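Local coordinates for protein putative arsenate reductase (Streptococcus mutans UA159, PDB 3FZ4) that probably reduces arsenate, as a member of the ArsC family with a thioredoxin-like fold and a redox-active disulfide, at residues K20-D25 / R112-D117; L5-Y10 / W28-I33. The protein carries 1 engineered substitution. All coordinates share one frame; numbering follows the deposited sequence. Where two conformers were deposited one is given.

Contact 1: K20-D25 / R112-D117. With NA (sodium ion), chain B.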
ATOM      1  N   LYS A  20      -2.573  11.337   6.191  1.00  8.89           N
ATOM      2  CA  LYS A  20      -2.363  11.298   7.650  1.00  9.67           C
ATOM      3  C   LYS A  20      -3.049  12.493   8.312  1.00  9.88           C
ATOM      4  O   LYS A  20      -3.646  12.365   9.387  1.00 10.34           O
ATOM      5  CB  LYS A  20      -0.865  11.264   7.964  1.00 10.48           C
ATOM      6  CG  LYS A  20      -0.569  10.830   9.409  1.00 14.62           C
ATOM      7  CD  LYS A  20       0.945  10.853   9.658  1.00 16.80           C
ATOM      8  CE  LYS A  20       1.391   9.983  10.810  1.00 20.40           C
ATOM      9  NZ  LYS A  20       2.888   9.908  10.767  1.00 22.78           N
ATOM     10  N   ALA A  21      -2.991  13.655   7.662  1.00 10.60           N
ATOM     11  CA  ALA A  21      -3.684  14.822   8.204  1.00 10.81           C
ATOM     12  C   ALA A  21      -5.178  14.532   8.316  1.00 10.12           C
ATOM     13  O   ALA A  21      -5.820  14.979   9.270  1.00 11.14           O
ATOM     14  CB  ALA A  21      -3.430  16.091   7.367  1.00 12.50           C
ATOM     15  N   GLU A  22      -5.774  13.862   7.306  1.00  9.39           N
ATOM     16  CA  GLU A  22      -7.196  13.536   7.405  1.00  9.03           C
ATOM     17  C   GLU A  22      -7.478  12.560   8.542  1.00  9.04           C
ATOM     18  O   GLU A  22      -8.459  12.750   9.286  1.00  9.55           O
ATOM     19  CB  GLU A  22      -7.734  13.004   6.086  1.00  9.33           C
ATOM     20  CG  GLU A  22      -9.235  12.863   6.150  1.00 10.52           C
ATOM     21  CD  GLU A  22      -9.854  12.105   4.996  1.00 10.48           C
ATOM     22  OE1 GLU A  22      -9.104  11.559   4.161  1.00 11.43           O
ATOM     23  OE2 GLU A  22     -11.113  12.027   4.994  1.00 10.54           O
ATOM     24  N   LEU A  23      -6.647  11.522   8.686  1.00  8.90           N
ATOM     25  CA  LEU A  23      -6.830  10.609   9.831  1.00  8.63           C
ATOM     26  C   LEU A  23      -6.801  11.360  11.154  1.00  9.24           C
ATOM     27  O   LEU A  23      -7.598  11.081  12.046  1.00 10.93           O
ATOM     28  CB  LEU A  23      -5.776   9.525   9.827  1.00  9.11           C
ATOM     29  CG  LEU A  23      -5.869   8.505   8.715  1.00  8.62           C
ATOM     30  CD1 LEU A  23      -4.622   7.607   8.677  1.00  9.44           C
ATOM     31  CD2 LEU A  23      -7.141   7.695   8.837  1.00 10.85           C
ATOM     32  N   ASP A  24      -5.877  12.316  11.264  1.00 10.33           N
ATOM     33  CA  ASP A  24      -5.794  13.104  12.504  1.00 11.85           C
ATOM     34  C   ASP A  24      -7.055  13.965  12.703  1.00 12.76           C
ATOM     35  O   ASP A  24      -7.582  14.055  13.804  1.00 13.35           O
ATOM     36  CB  ASP A  24      -4.532  13.943  12.508  1.00 13.31           C
ATOM     37  CG  ASP A  24      -3.264  13.093  12.583  1.00 14.57           C
ATOM     38  OD1 ASP A  24      -3.317  11.939  13.094  1.00 15.66           O
ATOM     39  OD2 ASP A  24      -2.179  13.586  12.182  1.00 19.51           O
ATOM     40  N   ASP A  25      -7.547  14.584  11.620  1.00 12.73           N
ATOM     41  CA  ASP A  25      -8.738  15.426  11.696  0.50 13.55           C
ATOM     42  C   ASP A  25      -9.967  14.594  12.090  1.00 14.45           C
ATOM     43  O   ASP A  25     -10.835  15.062  12.837  1.00 16.36           O
ATOM     44  CB  ASP A  25      -8.936  16.133  10.349  0.50 13.13           C
ATOM     45  CG  ASP A  25     -10.024  17.150  10.380  0.50 14.25           C
ATOM     46  OD1 ASP A  25     -10.043  17.930  11.333  0.50 16.48           O
ATOM     47  OD2 ASP A  25     -10.848  17.167   9.437  0.50 15.15           O
ATOM     48  N   ARG A 112      -6.750   8.878  -3.709  1.00 10.14           N
ATOM     49  CA  ARG A 112      -7.549   9.525  -4.761  1.00 12.08           C
ATOM     50  C   ARG A 112      -8.853  10.064  -4.249  1.00 11.41           C
ATOM     51  O   ARG A 112      -9.437  10.945  -4.882  1.00 13.82           O
ATOM     52  CB  ARG A 112      -7.872   8.540  -5.881  1.00 11.85           C
ATOM     53  CG  ARG A 112      -6.664   8.018  -6.539  1.00 13.86           C
ATOM     54  CD  ARG A 112      -7.004   7.216  -7.782  1.00 12.61           C
ATOM     55  NE  ARG A 112      -7.195   8.021  -9.029  1.00 16.21           N
ATOM     56  CZ  ARG A 112      -8.388   8.312  -9.563  1.00 17.13           C
ATOM     57  NH1 ARG A 112      -9.514   7.858  -9.012  1.00 17.28           N
ATOM     58  NH2 ARG A 112      -8.469   9.010 -10.684  1.00 16.70           N
ATOM     59  N   THR A 113      -9.320   9.533  -3.117  1.00 10.91           N
ATOM     60  CA  THR A 113     -10.592   9.899  -2.511  1.00 11.72           C
ATOM     61  C   THR A 113     -10.355  10.015  -1.003  1.00 10.32           C
ATOM     62  O   THR A 113      -9.471   9.361  -0.455  1.00 10.83           O
ATOM     63  CB  THR A 113     -11.700   8.851  -2.782  1.00 12.10           C
ATOM     64  OG1 THR A 113     -11.213   7.571  -2.372  1.00 14.36           O
ATOM     65  CG2 THR A 113     -12.057   8.791  -4.263  1.00 14.75           C
ATOM     66  N   ALA A 114     -11.149  10.829  -0.326  1.00 11.10           N
ATOM     67  CA  ALA A 114     -11.009  11.063   1.129  1.00 10.07           C
ATOM     68  C   ALA A 114     -11.339   9.798   1.920  1.00 10.76           C
ATOM     69  O   ALA A 114     -12.296   9.076   1.598  1.00 11.01           O
ATOM     70  CB  ALA A 114     -11.957  12.180   1.528  1.00 11.67           C
ATOM     71  N   TYR A 115     -10.576   9.547   2.986  1.00 10.15           N
ATOM     72  CA  TYR A 115     -10.816   8.389   3.829  1.00  9.69           C
ATOM     73  C   TYR A 115     -12.197   8.429   4.478  1.00 10.82           C
ATOM     74  O   TYR A 115     -12.765   7.377   4.794  1.00 11.47           O
ATOM     75  CB  TYR A 115      -9.757   8.307   4.919  1.00  9.23           C
ATOM     76  CG  TYR A 115      -8.397   7.835   4.475  1.00  8.27           C
ATOM     77  CD1 TYR A 115      -8.227   7.041   3.328  1.00  8.41           C
ATOM     78  CD2 TYR A 115      -7.281   8.164   5.239  1.00  8.65           C
ATOM     79  CE1 TYR A 115      -6.971   6.585   2.977  1.00  7.93           C
ATOM     80  CE2 TYR A 115      -6.045   7.657   4.913  1.00  9.70           C
ATOM     81  CZ  TYR A 115      -5.890   6.875   3.785  1.00  7.76           C
ATOM     82  OH  TYR A 115      -4.627   6.407   3.504  1.00  9.25           O
ATOM     83  N   GLU A 116     -12.710   9.613   4.744  1.00 10.54           N
ATOM     84  CA  GLU A 116     -13.985   9.685   5.436  1.00 11.89           C
ATOM     85  C   GLU A 116     -15.080   8.935   4.695  1.00 13.28           C
ATOM     86  O   GLU A 116     -15.989   8.391   5.359  1.00 14.61           O
ATOM     87  CB  GLU A 116     -14.406  11.146   5.645  1.00 13.24           C
ATOM     88  CG  GLU A 116     -15.657  11.266   6.499  1.00 16.63           C
ATOM     89  CD  GLU A 116     -16.034  12.680   6.888  1.00 21.03           C
ATOM     90  OE1 GLU A 116     -15.184  13.594   6.779  1.00 21.60           O
ATOM     91  OE2 GLU A 116     -17.214  12.835   7.280  1.00 21.45           O
ATOM     92  N   ASP A 117     -14.964   8.897   3.361  1.00 13.92           N
ATOM     93  CA  ASP A 117     -15.920   8.170   2.488  1.00 15.55           C
ATOM     94  C   ASP A 117     -16.012   6.670   2.866  1.00 15.13           C
ATOM     95  O   ASP A 117     -17.056   6.044   2.639  1.00 17.06           O
ATOM     96  CB  ASP A 117     -15.580   8.293   0.986  1.00 17.04           C
ATOM     97  CG  ASP A 117     -15.555   9.738   0.456  1.00 21.35           C
ATOM     98  OD1 ASP A 117     -15.905  10.705   1.159  1.00 25.98           O
ATOM     99  OD2 ASP A 117     -15.147   9.882  -0.724  1.00 26.29           O
TER
HETATM  100 NA    NA B 201      -4.589   4.724   1.405  1.00 14.64          NA
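E22 reaches from helix 14-26 to the start of a 3-10 turn and takes two consecutive backbone N-H groups with its carboxylate. Y115 N donates to E22 OE1 at 2.8 Å, meeting the oxygen on its syn side and 19° out of the carboxylate plane. The second bond runs from E116 N to E22 OE2 at 2.9 Å and arrives from above that plane, 37° out of it. With CG anti to the backbone N (chi1 -172°) and the rest of the chain extended, the carboxylate is carried straight off the helix to these amides. OE1 also accepts a third hydrogen bond, from the hydroxyl of Y111, just before the loop segment. The A114 methyl packs against the same carboxylate, its CB 3.6 Å from E22 OE2. The carboxylate of E116 lies near that of E22, with 4.7 Å between E116 OE1 and E22 OE2; the bonds to E22 would probably keep it ionised all the same.

In this thioredoxin-like fold, helix 14-26 packs against one face of the sheet, and the segment after strand 105-109 comes back alongside it.

Apolar contact is made by L23 and the ring of Y115. The CD2 methyl of L23 lies 3.6 Å from Y115 CD2, and its CG and CD1 follow toward Y115 CE2.

Metal binding falls to the far end of the same ring: Y115 OH coordinates the sodium ion at 2.7 Å, the ion lying at the ring edge and in its plane. The carbonyl oxygens of Q108 and G110 also bind it.

Contact 2: L5-Y10 / W28-I33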
ATOM      1  N   LEU A   5      -6.899   0.109  12.432  1.00 15.95           N
ATOM      2  CA  LEU A   5      -6.324   0.682  11.194  1.00 12.07           C
ATOM      3  C   LEU A   5      -4.820   0.746  11.229  1.00 10.52           C
ATOM      4  O   LEU A   5      -4.201   1.219  12.204  1.00 12.14           O
ATOM      5  CB  LEU A   5      -6.839   2.088  10.876  1.00 12.05           C
ATOM      6  CG  LEU A   5      -8.324   2.266  10.615  1.00 11.89           C
ATOM      7  CD1 LEU A   5      -8.606   3.716  10.415  1.00 15.50           C
ATOM      8  CD2 LEU A   5      -8.771   1.493   9.380  1.00 13.39           C
ATOM      9  N   THR A   6      -4.225   0.244  10.149  1.00  9.39           N
ATOM     10  CA  THR A   6      -2.785   0.359   9.905  1.00  8.96           C
ATOM     11  C   THR A   6      -2.589   1.267   8.672  1.00  7.85           C
ATOM     12  O   THR A   6      -3.276   1.087   7.653  1.00  8.88           O
ATOM     13  CB  THR A   6      -2.147  -1.014   9.684  1.00 10.45           C
ATOM     14  OG1 THR A   6      -2.479  -1.825  10.818  1.00 15.93           O
ATOM     15  CG2 THR A   6      -0.688  -0.907   9.551  1.00 14.78           C
ATOM     16  N   PHE A   7      -1.719   2.257   8.817  1.00  7.85           N
ATOM     17  CA  PHE A   7      -1.475   3.274   7.794  1.00  7.89           C
ATOM     18  C   PHE A   7      -0.014   3.170   7.367  1.00  7.71           C
ATOM     19  O   PHE A   7       0.880   3.453   8.162  1.00  9.30           O
ATOM     20  CB  PHE A   7      -1.794   4.655   8.387  1.00  7.92           C
ATOM     21  CG  PHE A   7      -1.503   5.801   7.473  1.00  8.12           C
ATOM     22  CD1 PHE A   7      -2.239   5.988   6.286  1.00  8.26           C
ATOM     23  CD2 PHE A   7      -0.489   6.711   7.811  1.00  9.36           C
ATOM     24  CE1 PHE A   7      -1.960   7.100   5.466  1.00  8.25           C
ATOM     25  CE2 PHE A   7      -0.220   7.823   6.996  1.00 11.01           C
ATOM     26  CZ  PHE A   7      -0.927   7.998   5.810  1.00  9.39           C
ATOM     27  N   TYR A   8       0.212   2.719   6.138  1.00  7.66           N
ATOM     28  CA  TYR A   8       1.574   2.596   5.621  1.00  9.25           C
ATOM     29  C   TYR A   8       1.952   3.857   4.862  1.00  9.20           C
ATOM     30  O   TYR A   8       1.221   4.295   3.966  1.00 10.21           O
ATOM     31  CB  TYR A   8       1.690   1.403   4.697  1.00  9.44           C
ATOM     32  CG  TYR A   8       1.720   0.096   5.404  1.00 10.26           C
ATOM     33  CD1 TYR A   8       2.928  -0.417   5.835  1.00 12.61           C
ATOM     34  CD2 TYR A   8       0.560  -0.648   5.622  1.00 12.16           C
ATOM     35  CE1 TYR A   8       2.994  -1.616   6.521  1.00 15.52           C
ATOM     36  CE2 TYR A   8       0.624  -1.892   6.279  1.00 14.08           C
ATOM     37  CZ  TYR A   8       1.858  -2.347   6.728  1.00 12.77           C
ATOM     38  OH  TYR A   8       1.953  -3.559   7.405  1.00 18.76           O
ATOM     39  N   GLU A   9       3.092   4.442   5.211  1.00  9.36           N
ATOM     40  CA  GLU A   9       3.475   5.767   4.705  1.00 10.76           C
ATOM     41  C   GLU A   9       4.984   5.826   4.531  1.00 10.89           C
ATOM     42  O   GLU A   9       5.693   4.878   4.837  1.00 11.03           O
ATOM     43  CB  GLU A   9       3.004   6.868   5.670  1.00 12.68           C
ATOM     44  CG  GLU A   9       3.585   6.714   7.076  1.00 14.20           C
ATOM     45  CD  GLU A   9       3.458   7.967   7.899  1.00 17.09           C
ATOM     46  OE1 GLU A   9       3.267   9.033   7.304  1.00 21.45           O
ATOM     47  OE2 GLU A   9       3.540   7.869   9.120  1.00 21.02           O
ATOM     48  N   TYR A  10       5.470   6.963   4.061  1.00 12.50           N
ATOM     49  CA  TYR A  10       6.899   7.210   3.868  1.00 13.42           C
ATOM     50  C   TYR A  10       7.128   8.718   4.038  1.00 15.66           C
ATOM     51  O   TYR A  10       6.257   9.488   3.680  1.00 15.00           O
ATOM     52  CB  TYR A  10       7.264   6.722   2.460  1.00 13.84           C
ATOM     53  CG  TYR A  10       8.736   6.764   2.180  1.00 13.12           C
ATOM     54  CD1 TYR A  10       9.637   5.948   2.878  1.00 14.31           C
ATOM     55  CD2 TYR A  10       9.237   7.600   1.185  1.00 14.53           C
ATOM     56  CE1 TYR A  10      11.033   6.015   2.619  1.00 16.54           C
ATOM     57  CE2 TYR A  10      10.606   7.649   0.901  1.00 15.41           C
ATOM     58  CZ  TYR A  10      11.487   6.859   1.618  1.00 15.46           C
ATOM     59  OH  TYR A  10      12.836   6.931   1.339  1.00 18.71           O
ATOM     60  N   TRP A  28      -9.512   9.186  13.977  1.00 12.84           N
ATOM     61  CA  TRP A  28      -9.546   7.731  13.872  1.00 13.38           C
ATOM     62  C   TRP A  28      -8.260   7.138  14.468  1.00 13.50           C
ATOM     63  O   TRP A  28      -7.186   7.699  14.283  1.00 16.54           O
ATOM     64  CB  TRP A  28      -9.676   7.314  12.421  1.00 13.45           C
ATOM     65  CG  TRP A  28     -11.055   7.497  11.833  1.00 13.98           C
ATOM     66  CD1 TRP A  28     -12.171   8.019  12.451  1.00 15.98           C
ATOM     67  CD2 TRP A  28     -11.445   7.215  10.482  1.00 13.78           C
ATOM     68  NE1 TRP A  28     -13.231   8.041  11.577  1.00 16.55           N
ATOM     69  CE2 TRP A  28     -12.820   7.548  10.359  1.00 15.29           C
ATOM     70  CE3 TRP A  28     -10.774   6.670   9.369  1.00 15.14           C
ATOM     71  CZ2 TRP A  28     -13.526   7.392   9.152  1.00 17.43           C
ATOM     72  CZ3 TRP A  28     -11.485   6.523   8.177  1.00 14.46           C
ATOM     73  CH2 TRP A  28     -12.840   6.873   8.091  1.00 16.72           C
ATOM     74  N   ASP A  29      -8.371   6.037  15.204  1.00 13.76           N
ATOM     75  CA  ASP A  29      -7.164   5.372  15.687  0.50 13.53           C
ATOM     76  C   ASP A  29      -6.446   4.678  14.555  1.00 12.03           C
ATOM     77  O   ASP A  29      -7.051   3.967  13.761  1.00 13.41           O
ATOM     78  CB  ASP A  29      -7.487   4.369  16.775  0.50 14.61           C
ATOM     79  CG  ASP A  29      -8.146   5.014  17.948  0.50 16.36           C
ATOM     80  OD1 ASP A  29      -7.420   5.429  18.867  0.50 16.69           O
ATOM     81  OD2 ASP A  29      -9.375   5.146  17.922  0.50 18.03           O
ATOM     82  N   TYR A  30      -5.159   4.928  14.444  1.00 11.52           N
ATOM     83  CA  TYR A  30      -4.362   4.221  13.453  1.00 10.85           C
ATOM     84  C   TYR A  30      -2.944   4.012  13.970  1.00 10.41           C
ATOM     85  O   TYR A  30      -2.448   4.771  14.823  1.00 11.97           O
ATOM     86  CB  TYR A  30      -4.320   4.970  12.108  1.00 11.96           C
ATOM     87  CG  TYR A  30      -3.632   6.306  12.190  1.00 10.76           C
ATOM     88  CD1 TYR A  30      -2.282   6.453  11.856  1.00 13.27           C
ATOM     89  CD2 TYR A  30      -4.315   7.437  12.639  1.00 11.21           C
ATOM     90  CE1 TYR A  30      -1.640   7.661  11.963  1.00 13.78           C
ATOM     91  CE2 TYR A  30      -3.685   8.655  12.730  1.00 12.94           C
ATOM     92  CZ  TYR A  30      -2.329   8.765  12.398  1.00 13.09           C
ATOM     93  OH  TYR A  30      -1.627   9.935  12.464  1.00 14.96           O
ATOM     94  N   ASP A  31      -2.283   3.002  13.409  1.00 10.81           N
ATOM     95  CA  ASP A  31      -0.865   2.724  13.640  0.50 11.02           C
ATOM     96  C   ASP A  31      -0.116   3.069  12.361  1.00 10.94           C
ATOM     97  O   ASP A  31      -0.350   2.416  11.338  1.00 11.51           O
ATOM     98  CB  ASP A  31      -0.737   1.235  13.952  0.50 12.10           C
ATOM     99  CG  ASP A  31       0.688   0.789  14.201  0.50 11.99           C
ATOM    100  OD1 ASP A  31       1.534   1.595  14.662  0.50 12.55           O
ATOM    101  OD2 ASP A  31       0.946  -0.408  13.956  0.50 16.14           O
ATOM    102  N   ALA A  32       0.753   4.067  12.398  1.00 10.61           N
ATOM    103  CA  ALA A  32       1.520   4.472  11.228  1.00 11.11           C
ATOM    104  C   ALA A  32       2.768   3.605  11.148  1.00 11.11           C
ATOM    105  O   ALA A  32       3.545   3.491  12.110  1.00 13.75           O
ATOM    106  CB  ALA A  32       1.885   5.955  11.294  1.00 12.68           C
ATOM    107  N   ILE A  33       3.001   3.042   9.973  1.00  9.43           N
ATOM    108  CA  ILE A  33       4.167   2.192   9.731  1.00  9.84           C
ATOM    109  C   ILE A  33       4.932   2.721   8.529  1.00  9.23           C
ATOM    110  O   ILE A  33       4.310   3.033   7.498  1.00  9.81           O
ATOM    111  CB  ILE A  33       3.736   0.756   9.443  1.00 10.79           C
ATOM    112  CG1 ILE A  33       2.952   0.176  10.629  1.00 13.08           C
ATOM    113  CG2 ILE A  33       4.960  -0.107   9.099  1.00 12.86           C
ATOM    114  CD1 ILE A  33       2.591  -1.287  10.476  1.00 16.14           C
TER
HETATM  115  O   HOH W   1      -8.902   1.887  14.242  1.00 32.02           O
HETATM  116  O   HOH W   2      -0.905  -2.202  13.084  1.00 32.16           O
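Strands 5-9 and 30-33 run parallel, their axes 4.5 Å apart at closest and 25° off alignment, and four backbone hydrogen bonds zip them together: D31 N to L5 O, F7 N to D31 O, I33 N to F7 O and E9 N to I33 O. That from F7 N to D31 O is almost straight at hydrogen, 176°. T6 pairs with D31, F7 with A32 and Y8 with I33.

On the face carrying T6, Y8 and I33, the isoleucine fits between its two neighbours. Its CG2 lies 3.6 Å from Y8 CE1, the two side chains running side by side and pointing the same way, while its CD1 presses on T6 CG2 at 3.4 Å, tighter than normal carbon contact.

These strands belong to a beta-alpha-beta unit, with helix 14-26 as the crossover, at one side of the thioredoxin-like sheet; strand 99-102 flanks 5-9 antiparallel on its other edge.

The opposite face, bearing L5, F7, Y30 and A32, is the one helix 14-26 covers. Here F7 CB rests 3.9 Å from Y30 CD1, and the two ring planes stand 79° apart. A32 CB lies at the edge of the F7 ring, near its plane, 4.3 Å from F7 CD2. At the L5 end of the pair, L5 CD1 touches W28 CE3 at 3.8 Å, and a water joins L5 N to D29 O. E9, with CG between its backbone N and carbonyl carbon (chi1 59°), brings OE2 to 3.3 Å from A32 CB; that oxygen is also salt-bridged to K20 on the helix.

Contact 1 and contact 2, whose centres are about 12 Å apart, meet through helix 14-26, the crossover between the two strands of contact 2. K20 NZ forms a salt bridge with E9 OE2 at 2.7 Å, and D24 OD1 makes a probable hydrogen bond of 2.7 Å with Y30 OH, so charged groups on the helix tie it to both strands. L23 adds apolar packing on F7 and Y30; separately, W28 CH2 packs 3.3 Å from Y115 O. The side chain of F7 lies about 5 Å from the sodium ion that Y115 binds. C13 and C16 form a disulfide, consistent with a redox-active centre; the E9 side chain touches this CxxC pair, and Y115 lies near without contact.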